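Local atomic coordinates of uronate isomerase (Caulobacter crescentus, PDB entry 2Q01), a protein that catalyses the isomerisation of D-glucuronate to D-fructuronate and of D-galacturonate to D-tagaturonate in the pentose and glucuronate interconversion pathway. Residues V193-R198 with Q240-A245; A234-R239 with A296-D301. All coordinates share one frame; numbering follows the deposited sequence.

How the interactions relate
Both interactions use helix 228-244, interaction 1 through its C-terminal end and interaction 2 through the turns before it. Interaction 1 sets that end on the strand 192-194 and the chain that leaves it; all of its touching residues are buried, and its chemistry is aromatic and apolar, with a water joining two carbonyls. Interaction 2, farther from the centre of the chain, lays the preceding turns against helix 281-302 through a methionine and arginines, buried except for Arg236. The two meet where Tyr197 of 193-198 probably hydrogen-bonds His235 of 234-239, OH to ND1 at 2.6 Å, and packs on Arg239.

Interaction 1: V193-R198 with Q240-A245; sequences VITAYR and QAFIDA
Tyr197 drives the edge of its ring into the face of Phe242, a T-shaped pair that joins the helix end to the chain leaving a strand. The ring centroids lie 5.0 Å apart and the planes stand at 85°. Tyr197 CD1 does the touching: it sits over the centre of the Phe242 ring, 3.7 Å from Phe242 CD1. Tyr197 reaches this place because its CG is anti to the backbone N (chi1 -170°), while its hydroxyl continues past the phenylalanine to His235, in the same helix as Phe242.

Two oxygens also approach the Phe242 ring. The carbonyl oxygen Ala196 O meets the ring edge near its plane, 3.4 Å from Phe242 CE2, and Thr195 OG1 approaches the same carbon obliquely. In the TIM-barrel architecture of this metallo-dependent hydrolase superfamily member, strand 192-194 belongs to a parallel sheet with 165-169 and 37-39. Residues 195-197 continue from it, and the Tyr197 backbone hydrogen-bonds Ser249 and Asp251, so the chain here runs beside strand 249-252, the next after the helix.

Thr195 divides its two branches: with OG1 anti to the backbone N (chi1 180°), its methyl CG2 falls between N and the carbonyl carbon, and reaches Ala245 CB at 3.9 Å as well as the Phe242 ring. At Ala245 a water adds a polar link, donating to Ala245 O at 2.6 Å and to Val193 O at 3.1 Å, a bridge between two backbone acceptors that could not bond each other.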
ATOM      1  N   VAL B 193     -12.508 -11.746  34.161  1.00 39.16           N
ATOM      2  CA  VAL B 193     -12.715 -10.441  33.553  1.00 35.26           C
ATOM      3  C   VAL B 193     -11.745  -9.457  34.200  1.00 40.91           C
ATOM      4  O   VAL B 193     -11.825  -9.182  35.398  1.00 37.83           O
ATOM      5  CB  VAL B 193     -14.172  -9.956  33.689  1.00 36.10           C
ATOM      6  CG1 VAL B 193     -14.329  -8.564  33.090  1.00 35.69           C
ATOM      7  CG2 VAL B 193     -15.133 -10.944  33.016  1.00 29.97           C
ATOM      8  N   ILE B 194     -10.810  -8.957  33.401  1.00 45.71           N
ATOM      9  CA  ILE B 194      -9.792  -8.026  33.885  1.00 46.61           C
ATOM     10  C   ILE B 194      -9.922  -6.667  33.207  1.00 44.91           C
ATOM     11  O   ILE B 194     -10.836  -6.439  32.415  1.00 44.99           O
ATOM     12  CB  ILE B 194      -8.352  -8.586  33.722  1.00 38.53           C
ATOM     13  CG1 ILE B 194      -8.045  -8.918  32.258  1.00 37.03           C
ATOM     14  CG2 ILE B 194      -8.160  -9.801  34.608  1.00 43.24           C
ATOM     15  CD1 ILE B 194      -6.576  -9.155  31.978  1.00 34.75           C
ATOM     16  N   THR B 195      -9.000  -5.768  33.527  1.00 45.98           N
ATOM     17  CA  THR B 195      -9.049  -4.406  33.013  1.00 44.35           C
ATOM     18  C   THR B 195      -7.767  -4.029  32.261  1.00 42.57           C
ATOM     19  O   THR B 195      -6.812  -4.805  32.213  1.00 37.60           O
ATOM     20  CB  THR B 195      -9.364  -3.397  34.149  1.00 44.82           C
ATOM     21  OG1 THR B 195      -9.405  -2.070  33.618  1.00 51.75           O
ATOM     22  CG2 THR B 195      -8.324  -3.474  35.264  1.00 40.60           C
ATOM     23  N   ALA B 196      -7.777  -2.849  31.646  1.00 38.05           N
ATOM     24  CA  ALA B 196      -6.595  -2.284  31.004  1.00 40.15           C
ATOM     25  C   ALA B 196      -6.522  -0.796  31.325  1.00 38.06           C
ATOM     26  O   ALA B 196      -7.551  -0.126  31.394  1.00 33.68           O
ATOM     27  CB  ALA B 196      -6.643  -2.509  29.501  1.00 41.58           C
ATOM     28  N   TYR B 197      -5.304  -0.296  31.526  1.00 34.36           N
ATOM     29  CA  TYR B 197      -5.066   1.093  31.925  1.00 27.79           C
ATOM     30  C   TYR B 197      -4.997   2.039  30.728  1.00 29.55           C
ATOM     31  O   TYR B 197      -4.037   2.000  29.961  1.00 38.92           O
ATOM     32  CB  TYR B 197      -3.763   1.169  32.721  1.00 34.46           C
ATOM     33  CG  TYR B 197      -3.496   2.489  33.416  1.00 30.46           C
ATOM     34  CD1 TYR B 197      -4.119   2.796  34.623  1.00 31.39           C
ATOM     35  CD2 TYR B 197      -2.587   3.407  32.890  1.00 31.45           C
ATOM     36  CE1 TYR B 197      -3.867   3.982  35.277  1.00 46.40           C
ATOM     37  CE2 TYR B 197      -2.324   4.608  33.541  1.00 39.24           C
ATOM     38  CZ  TYR B 197      -2.970   4.882  34.737  1.00 33.14           C
ATOM     39  OH  TYR B 197      -2.741   6.052  35.403  1.00 37.78           O
ATOM     40  N   ARG B 198      -6.003   2.898  30.576  1.00 36.59           N
ATOM     41  CA  ARG B 198      -6.053   3.831  29.448  1.00 32.79           C
ATOM     42  C   ARG B 198      -6.085   5.291  29.912  1.00 35.11           C
ATOM     43  O   ARG B 198      -7.163   5.868  30.059  1.00 37.38           O
ATOM     44  CB  ARG B 198      -7.265   3.539  28.568  1.00 40.73           C
ATOM     45  CG  ARG B 198      -7.173   4.136  27.175  1.00 51.36           C
ATOM     46  CD  ARG B 198      -8.544   4.363  26.583  1.00 57.40           C
ATOM     47  NE  ARG B 198      -8.458   4.898  25.227  1.00 83.97           N
ATOM     48  CZ  ARG B 198      -8.555   4.172  24.115  1.00 96.98           C
ATOM     49  NH1 ARG B 198      -8.755   2.859  24.176  1.00 98.96           N
ATOM     50  NH2 ARG B 198      -8.457   4.766  22.933  1.00100.18           N
ATOM     51  N   GLN B 240      -1.233   0.578  39.913  1.00 36.53           N
ATOM     52  CA  GLN B 240      -1.199  -0.467  40.936  1.00 39.39           C
ATOM     53  C   GLN B 240      -2.588  -1.028  41.223  1.00 38.98           C
ATOM     54  O   GLN B 240      -2.753  -2.242  41.334  1.00 47.90           O
ATOM     55  CB  GLN B 240      -0.559   0.056  42.231  1.00 37.77           C
ATOM     56  CG  GLN B 240      -0.184  -1.031  43.234  1.00 53.57           C
ATOM     57  CD  GLN B 240       0.602  -2.174  42.601  1.00 68.56           C
ATOM     58  OE1 GLN B 240       1.677  -1.968  42.025  1.00 62.13           O
ATOM     59  NE2 GLN B 240       0.062  -3.385  42.702  1.00 53.23           N
ATOM     60  N   ALA B 241      -3.573  -0.137  41.330  1.00 39.52           N
ATOM     61  CA  ALA B 241      -4.976  -0.509  41.519  1.00 41.63           C
ATOM     62  C   ALA B 241      -5.530  -1.344  40.363  1.00 41.33           C
ATOM     63  O   ALA B 241      -6.377  -2.206  40.574  1.00 44.69           O
ATOM     64  CB  ALA B 241      -5.828   0.734  41.722  1.00 38.81           C
ATOM     65  N   PHE B 242      -5.050  -1.075  39.151  1.00 44.69           N
ATOM     66  CA  PHE B 242      -5.455  -1.820  37.960  1.00 37.23           C
ATOM     67  C   PHE B 242      -4.832  -3.214  37.948  1.00 39.24           C
ATOM     68  O   PHE B 242      -5.505  -4.190  37.627  1.00 46.79           O
ATOM     69  CB  PHE B 242      -5.082  -1.054  36.690  1.00 26.24           C
ATOM     70  CG  PHE B 242      -6.099  -0.023  36.267  1.00 26.56           C
ATOM     71  CD1 PHE B 242      -6.358   1.100  37.047  1.00 26.02           C
ATOM     72  CD2 PHE B 242      -6.778  -0.160  35.060  1.00 37.47           C
ATOM     73  CE1 PHE B 242      -7.284   2.059  36.648  1.00 30.95           C
ATOM     74  CE2 PHE B 242      -7.708   0.793  34.650  1.00 29.03           C
ATOM     75  CZ  PHE B 242      -7.964   1.901  35.447  1.00 30.81           C
ATOM     76  N   ILE B 243      -3.549  -3.288  38.301  1.00 38.28           N
ATOM     77  CA  ILE B 243      -2.821  -4.549  38.485  1.00 38.78           C
ATOM     78  C   ILE B 243      -3.523  -5.461  39.494  1.00 43.68           C
ATOM     79  O   ILE B 243      -3.718  -6.656  39.235  1.00 42.02           O
ATOM     80  CB  ILE B 243      -1.354  -4.278  38.921  1.00 37.53           C
ATOM     81  CG1 ILE B 243      -0.570  -3.694  37.750  1.00 36.68           C
ATOM     82  CG2 ILE B 243      -0.657  -5.550  39.416  1.00 45.22           C
ATOM     83  CD1 ILE B 243       0.611  -2.877  38.157  1.00 46.95           C
ATOM     84  N   ASP B 244      -3.921  -4.875  40.624  1.00 44.47           N
ATOM     85  CA  ASP B 244      -4.679  -5.570  41.664  1.00 47.60           C
ATOM     86  C   ASP B 244      -6.059  -6.025  41.182  1.00 49.40           C
ATOM     87  O   ASP B 244      -6.633  -6.968  41.730  1.00 61.49           O
ATOM     88  CB  ASP B 244      -4.822  -4.683  42.904  1.00 44.60           C
ATOM     89  CG  ASP B 244      -3.499  -4.444  43.617  1.00 64.55           C
ATOM     90  OD1 ASP B 244      -3.409  -3.449  44.368  1.00 84.61           O
ATOM     91  OD2 ASP B 244      -2.551  -5.240  43.436  1.00 71.29           O
ATOM     92  N   ALA B 245      -6.577  -5.354  40.156  1.00 51.64           N
ATOM     93  CA  ALA B 245      -7.828  -5.738  39.507  1.00 47.88           C
ATOM     94  C   ALA B 245      -7.588  -6.712  38.342  1.00 48.02           C
ATOM     95  O   ALA B 245      -8.524  -7.086  37.628  1.00 44.05           O
ATOM     96  CB  ALA B 245      -8.576  -4.500  39.031  1.00 45.22           C
TER
HETATM   97  O   HOH W   1     -10.935  -7.876  38.047  1.00 31.56           O

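Interaction 2: A234-R239 with A296-D301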
ATOM      1  N   ALA B 234       0.173   9.813  41.176  1.00 40.86           N
ATOM      2  CA  ALA B 234      -1.224   9.463  40.959  1.00 39.69           C
ATOM      3  C   ALA B 234      -1.390   8.413  39.865  1.00 42.91           C
ATOM      4  O   ALA B 234      -2.297   7.591  39.934  1.00 49.17           O
ATOM      5  CB  ALA B 234      -2.026  10.701  40.630  1.00 45.40           C
ATOM      6  N   HIS B 235      -0.513   8.443  38.863  1.00 44.00           N
ATOM      7  CA  HIS B 235      -0.505   7.436  37.804  1.00 32.64           C
ATOM      8  C   HIS B 235       0.011   6.091  38.299  1.00 40.78           C
ATOM      9  O   HIS B 235      -0.503   5.046  37.900  1.00 35.01           O
ATOM     10  CB  HIS B 235       0.349   7.892  36.630  1.00 34.37           C
ATOM     11  CG  HIS B 235      -0.391   8.698  35.612  1.00 29.67           C
ATOM     12  ND1 HIS B 235      -1.406   8.173  34.843  1.00 38.67           N
ATOM     13  CD2 HIS B 235      -0.234   9.979  35.205  1.00 38.14           C
ATOM     14  CE1 HIS B 235      -1.860   9.101  34.020  1.00 34.80           C
ATOM     15  NE2 HIS B 235      -1.164  10.205  34.218  1.00 47.04           N
ATOM     16  N   ARG B 236       1.029   6.127  39.158  1.00 36.19           N
ATOM     17  CA  ARG B 236       1.603   4.917  39.734  1.00 33.08           C
ATOM     18  C   ARG B 236       0.615   4.204  40.649  1.00 42.27           C
ATOM     19  O   ARG B 236       0.463   2.983  40.568  1.00 49.10           O
ATOM     20  CB  ARG B 236       2.884   5.232  40.496  1.00 25.71           C
ATOM     21  CG  ARG B 236       4.070   5.531  39.614  1.00 40.83           C
ATOM     22  CD  ARG B 236       5.352   5.653  40.433  1.00 48.45           C
ATOM     23  NE  ARG B 236       6.285   6.578  39.794  1.00 56.36           N
ATOM     24  CZ  ARG B 236       6.473   7.842  40.166  1.00 54.88           C
ATOM     25  NH1 ARG B 236       5.815   8.352  41.202  1.00 47.14           N
ATOM     26  NH2 ARG B 236       7.337   8.598  39.504  1.00 35.13           N
ATOM     27  N   LEU B 237      -0.059   4.976  41.501  1.00 40.84           N
ATOM     28  CA  LEU B 237      -1.060   4.441  42.420  1.00 40.25           C
ATOM     29  C   LEU B 237      -2.276   3.868  41.694  1.00 45.93           C
ATOM     30  O   LEU B 237      -2.837   2.859  42.123  1.00 53.30           O
ATOM     31  CB  LEU B 237      -1.497   5.506  43.432  1.00 39.26           C
ATOM     32  CG  LEU B 237      -0.495   5.987  44.489  1.00 39.73           C
ATOM     33  CD1 LEU B 237      -1.178   6.960  45.431  1.00 50.70           C
ATOM     34  CD2 LEU B 237       0.142   4.839  45.275  1.00 45.59           C
ATOM     35  N   ARG B 238      -2.677   4.508  40.599  1.00 44.52           N
ATOM     36  CA  ARG B 238      -3.811   4.026  39.813  1.00 43.75           C
ATOM     37  C   ARG B 238      -3.456   2.789  39.001  1.00 37.57           C
ATOM     38  O   ARG B 238      -4.257   1.872  38.899  1.00 40.27           O
ATOM     39  CB  ARG B 238      -4.391   5.128  38.917  1.00 42.15           C
ATOM     40  CG  ARG B 238      -5.181   6.190  39.683  1.00 34.31           C
ATOM     41  CD  ARG B 238      -6.201   5.569  40.604  1.00 27.81           C
ATOM     42  NE  ARG B 238      -7.384   5.113  39.886  1.00 49.04           N
ATOM     43  CZ  ARG B 238      -8.243   4.211  40.350  1.00 46.66           C
ATOM     44  NH1 ARG B 238      -9.300   3.870  39.626  1.00 32.38           N
ATOM     45  NH2 ARG B 238      -8.043   3.648  41.533  1.00 38.82           N
ATOM     46  N   ARG B 239      -2.243   2.761  38.455  1.00 40.43           N
ATOM     47  CA  ARG B 239      -1.743   1.584  37.761  1.00 36.52           C
ATOM     48  C   ARG B 239      -1.686   0.367  38.675  1.00 44.40           C
ATOM     49  O   ARG B 239      -2.063  -0.730  38.261  1.00 53.90           O
ATOM     50  CB  ARG B 239      -0.373   1.856  37.150  1.00 32.65           C
ATOM     51  CG  ARG B 239      -0.450   2.543  35.804  1.00 32.85           C
ATOM     52  CD  ARG B 239       0.871   3.186  35.434  1.00 26.85           C
ATOM     53  NE  ARG B 239       1.878   2.196  35.073  1.00 32.32           N
ATOM     54  CZ  ARG B 239       2.234   1.912  33.822  1.00 41.41           C
ATOM     55  NH1 ARG B 239       1.669   2.540  32.801  1.00 40.62           N
ATOM     56  NH2 ARG B 239       3.162   0.998  33.593  1.00 53.82           N
ATOM     57  N   ALA B 296       6.242   4.103  30.002  1.00 32.43           N
ATOM     58  CA  ALA B 296       7.185   3.024  29.739  1.00 27.22           C
ATOM     59  C   ALA B 296       8.202   2.901  30.862  1.00 40.03           C
ATOM     60  O   ALA B 296       8.641   1.801  31.181  1.00 47.60           O
ATOM     61  CB  ALA B 296       7.887   3.262  28.435  1.00 31.53           C
ATOM     62  N   LYS B 297       8.571   4.040  31.447  1.00 39.61           N
ATOM     63  CA  LYS B 297       9.436   4.095  32.625  1.00 36.34           C
ATOM     64  C   LYS B 297       8.760   3.520  33.878  1.00 45.61           C
ATOM     65  O   LYS B 297       9.432   2.988  34.762  1.00 44.63           O
ATOM     66  CB  LYS B 297       9.875   5.541  32.892  1.00 39.25           C
ATOM     67  CG  LYS B 297      10.949   6.048  31.936  1.00 35.72           C
ATOM     68  CD  LYS B 297      11.619   7.312  32.450  1.00 49.32           C
ATOM     69  CE  LYS B 297      10.958   8.558  31.912  1.00 47.94           C
ATOM     70  NZ  LYS B 297      11.640   9.789  32.394  1.00 52.75           N
ATOM     71  N   MET B 298       7.433   3.649  33.953  1.00 48.44           N
ATOM     72  CA  MET B 298       6.652   3.041  35.025  1.00 43.41           C
ATOM     73  C   MET B 298       6.520   1.542  34.796  1.00 43.18           C
ATOM     74  O   MET B 298       6.543   0.764  35.749  1.00 49.45           O
ATOM     75  CB  MET B 298       5.261   3.671  35.118  1.00 52.22           C
ATOM     76  CG  MET B 298       5.216   5.019  35.817  1.00 40.63           C
ATOM     77  SD  MET B 298       3.584   5.776  35.710  1.00 41.48           S
ATOM     78  CE  MET B 298       4.022   7.495  35.947  1.00 54.54           C
ATOM     79  N   SER B 299       6.393   1.152  33.527  1.00 40.69           N
ATOM     80  CA  SER B 299       6.288  -0.253  33.116  1.00 36.37           C
ATOM     81  C   SER B 299       7.543  -1.055  33.431  1.00 37.84           C
ATOM     82  O   SER B 299       7.481  -2.269  33.629  1.00 38.06           O
ATOM     83  CB  SER B 299       5.988  -0.345  31.625  1.00 33.75           C
ATOM     84  OG  SER B 299       4.621  -0.089  31.372  1.00 37.90           O
ATOM     85  N   LEU B 300       8.681  -0.362  33.474  1.00 41.33           N
ATOM     86  CA  LEU B 300       9.944  -0.935  33.924  1.00 35.74           C
ATOM     87  C   LEU B 300       9.855  -1.436  35.363  1.00 41.96           C
ATOM     88  O   LEU B 300      10.536  -2.398  35.731  1.00 49.28           O
ATOM     89  CB  LEU B 300      11.037   0.119  33.836  1.00 39.86           C
ATOM     90  CG  LEU B 300      12.067   0.118  32.712  1.00 39.54           C
ATOM     91  CD1 LEU B 300      11.467  -0.082  31.331  1.00 40.15           C
ATOM     92  CD2 LEU B 300      12.816   1.426  32.798  1.00 41.18           C
ATOM     93  N   ASP B 301       9.012  -0.780  36.163  1.00 42.58           N
ATOM     94  CA  ASP B 301       8.806  -1.145  37.563  1.00 48.69           C
ATOM     95  C   ASP B 301       7.627  -2.094  37.794  1.00 48.34           C
ATOM     96  O   ASP B 301       7.778  -3.089  38.503  1.00 57.90           O
ATOM     97  CB  ASP B 301       8.660   0.108  38.436  1.00 52.89           C
ATOM     98  CG  ASP B 301       9.956   0.902  38.544  1.00 71.20           C
ATOM     99  OD1 ASP B 301       9.901   2.147  38.449  1.00 86.87           O
ATOM    100  OD2 ASP B 301      11.031   0.287  38.721  1.00 61.41           O
TER
HETATM  101  O   HOH W   2       8.058   4.239  38.320  1.00 38.96           O
HETATM  102  O   HOH W   3       2.447   1.335  30.216  1.00 54.99           O
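Met298 packs its thioether against the aliphatic parts of both Arg236 and Arg239, a worked example of how a sulfur can use the carbon chains of charged residues. Its CG stands anti to the carbonyl carbon (chi1 -79°) and the chain is extended beyond it, so sulfur and methyl reach the partner helix. Met298 SD lies 3.8 Å from Arg239 CD and also touches Arg236 CG. The methyl Met298 CE ends against His235 CB at 3.8 Å. Nearer the root, Met298 CB rests over one face of the Arg239 guanidinium, offset toward its rim.

Helices 228-244 and 281-302 pack here at a crossing angle of -47°, their local axes 11.2 Å apart at closest approach, in the helical layer around the TIM barrel. That separation is bridged by long side chains.

Arg239 bends at chi3 (72°), turning its guanidinium so that the edge, and not the face, meets Ser299. In that plane Arg239 NH2 donates to Ser299 OG at 2.9 Å, and water 3, accepting from Arg239 NH1, donates to the same hydroxyl oxygen. Ser299 OG has one proton to share between the carbonyls of Leu304 and Met295, while a salt bridge from Arg239 NH2 to Asp302 further fixes the guanidinium. At the exposed margin, Arg236 NE and Asp301 OD1 are 5.9 Å apart and are joined through water 2, with Arg236 NH1 salt-bridged to Glu233 of its own helix.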